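Transcriptional regulator, LacI family (Corynebacterium glutamicum, PDB 3H5T) activates transcription of the inositol phosphate synthase gene in an inositol-dependent manner and regulates other genes probably involved in making inositol-derived cell wall components and mycothiol. Local coordinates at residues D90-V95 against L104-A109. Numbering follows the deposited sequence.
Sequences DFLAGV and LTLIPA
Val95 and Leu104 meet through one methyl group each. CG1 of Val95 lies 4.2 Å from CD1 of Leu104, and the two side chains cross at about a right angle. CG1 is anti to the backbone N of Val95 (chi1 179°), which sends this branch to the strand. The other branch, CG2, turns back along the helix and sits 3.8 Å above the plane of the Phe91 ring, offset toward its rim. Val95 therefore bridges Leu104 and Phe91. A second methyl pair forms one helical turn earlier. Leu92 CD2 approaches Leu106 CD2 to 4.3 Å. Leu106 does not leave its backbone directly toward the helix, but its CD2 branch reaches Leu92. Its chi2 of 174° sets the other branch, CD1, anti to CA.

Residues 90-95 belong to helix 86-98. Residues 104-108 lie on the next strand, 103-108, and Ala109 is in the loop after it. Leu104 and Leu106 alternate with Thr105, so both leucines serve the same face of the strand. Backbone hydrogen bonds join Thr105 and Ile107 to strand 70-75, which runs parallel to 103-108. Leu92, Leu104 and Leu106 also share Val73 of that strand as a neighbour. The ring of Phe91 also stacks with that of Tyr135, while Ala82 of helix 81-84 touches both Leu92 and Leu106.

Strand 103-108 is the outermost strand at one end of a mainly parallel sheet. Strand 70-75, helix 86-98 and strand 103-108 make a beta-alpha-beta crossover, as expected in the periplasmic-binding-protein-like fold of LacI regulators. Between residues 90-95 and 104-109 the contact is made by aliphatic methyl groups and buries 151 Å². The two segments share no hydrogen bond, so this light contact probably rests on the burial of apolar surface.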
loop_
_atom_site.group_PDB
_atom_site.type_symbol
_atom_site.label_atom_id
_atom_site.label_comp_id
_atom_site.label_asym_id
_atom_site.label_seq_id
_atom_site.Cartn_x
_atom_site.Cartn_y
_atom_site.Cartn_z
ATOM N N ASP A 90 -5.921 -1.695 -1.428
ATOM C CA ASP A 90 -5.764 -3.044 -0.919
ATOM C C ASP A 90 -5.345 -2.930 0.541
ATOM O O ASP A 90 -5.740 -3.743 1.374
ATOM C CB ASP A 90 -4.711 -3.810 -1.726
ATOM C CG ASP A 90 -5.231 -4.265 -3.086
ATOM O OD1 ASP A 90 -4.406 -4.679 -3.933
ATOM O OD2 ASP A 90 -6.465 -4.213 -3.308
ATOM N N PHE A 91 -4.547 -1.909 0.847
ATOM C CA PHE A 91 -4.105 -1.675 2.218
ATOM C C PHE A 91 -5.333 -1.377 3.073
ATOM O O PHE A 91 -5.574 -2.050 4.077
ATOM C CB PHE A 91 -3.138 -0.491 2.277
ATOM C CG PHE A 91 -2.826 -0.019 3.681
ATOM C CD1 PHE A 91 -1.962 -0.742 4.503
ATOM C CD2 PHE A 91 -3.361 1.178 4.162
ATOM C CE1 PHE A 91 -1.626 -0.273 5.794
ATOM C CE2 PHE A 91 -3.031 1.651 5.445
ATOM C CZ PHE A 91 -2.158 0.921 6.264
ATOM N N LEU A 92 -6.110 -0.377 2.653
ATOM C CA LEU A 92 -7.315 0.034 3.374
ATOM C C LEU A 92 -8.341 -1.095 3.543
ATOM O O LEU A 92 -9.075 -1.128 4.534
ATOM C CB LEU A 92 -7.953 1.254 2.685
ATOM C CG LEU A 92 -7.083 2.522 2.770
ATOM C CD1 LEU A 92 -7.672 3.649 1.955
ATOM C CD2 LEU A 92 -6.944 2.931 4.223
ATOM N N ALA A 93 -8.396 -2.021 2.592
ATOM C CA ALA A 93 -9.323 -3.144 2.719
ATOM C C ALA A 93 -8.876 -3.885 3.975
ATOM O O ALA A 93 -9.690 -4.342 4.780
ATOM C CB ALA A 93 -9.231 -4.068 1.497
ATOM N N GLY A 94 -7.559 -3.971 4.129
ATOM C CA GLY A 94 -6.970 -4.636 5.269
ATOM C C GLY A 94 -7.312 -3.943 6.563
ATOM O O GLY A 94 -7.617 -4.601 7.550
ATOM N N VAL A 95 -7.253 -2.614 6.568
ATOM C CA VAL A 95 -7.585 -1.854 7.766
ATOM C C VAL A 95 -9.087 -1.939 8.017
ATOM O O VAL A 95 -9.538 -1.834 9.152
ATOM C CB VAL A 95 -7.201 -0.355 7.640
ATOM C CG1 VAL A 95 -7.598 0.398 8.915
ATOM C CG2 VAL A 95 -5.711 -0.214 7.398
ATOM N N LEU A 104 -14.317 4.364 10.205
ATOM C CA LEU A 104 -12.968 4.610 9.685
ATOM C C LEU A 104 -12.930 6.009 9.074
ATOM O O LEU A 104 -13.620 6.290 8.107
ATOM C CB LEU A 104 -12.604 3.564 8.624
ATOM C CG LEU A 104 -11.211 3.655 7.980
ATOM C CD1 LEU A 104 -10.153 3.721 9.067
ATOM C CD2 LEU A 104 -10.968 2.454 7.075
ATOM N N THR A 105 -12.123 6.886 9.649
ATOM C CA THR A 105 -12.028 8.257 9.182
ATOM C C THR A 105 -10.738 8.560 8.440
ATOM O O THR A 105 -9.653 8.553 9.031
ATOM C CB THR A 105 -12.165 9.210 10.372
ATOM O OG1 THR A 105 -13.492 9.109 10.891
ATOM C CG2 THR A 105 -11.878 10.643 9.972
ATOM N N LEU A 106 -10.861 8.829 7.144
ATOM C CA LEU A 106 -9.707 9.155 6.317
ATOM C C LEU A 106 -9.392 10.631 6.522
ATOM O O LEU A 106 -10.277 11.482 6.395
ATOM C CB LEU A 106 -10.023 8.875 4.850
ATOM C CG LEU A 106 -10.431 7.435 4.537
ATOM C CD1 LEU A 106 -10.855 7.328 3.087
ATOM C CD2 LEU A 106 -9.267 6.503 4.823
ATOM N N ILE A 107 -8.134 10.918 6.854
ATOM C CA ILE A 107 -7.671 12.283 7.119
ATOM C C ILE A 107 -6.699 12.722 6.023
ATOM O O ILE A 107 -5.568 12.232 5.960
ATOM C CB ILE A 107 -6.914 12.367 8.490
ATOM C CG1 ILE A 107 -7.677 11.612 9.581
ATOM C CG2 ILE A 107 -6.767 13.805 8.932
ATOM C CD1 ILE A 107 -6.862 11.429 10.865
ATOM N N PRO A 108 -7.122 13.650 5.150
ATOM C CA PRO A 108 -6.303 14.168 4.050
ATOM C C PRO A 108 -5.283 15.194 4.537
ATOM O O PRO A 108 -5.650 16.311 4.891
ATOM C CB PRO A 108 -7.330 14.823 3.121
ATOM C CG PRO A 108 -8.640 14.222 3.518
ATOM C CD PRO A 108 -8.510 14.112 5.012
ATOM N N ALA A 109 -4.005 14.834 4.538
ATOM C CA ALA A 109 -2.976 15.758 4.991
ATOM C C ALA A 109 -2.142 16.236 3.819
ATOM O O ALA A 109 -1.659 15.432 3.022
ATOM C CB ALA A 109 -2.092 15.083 6.015
#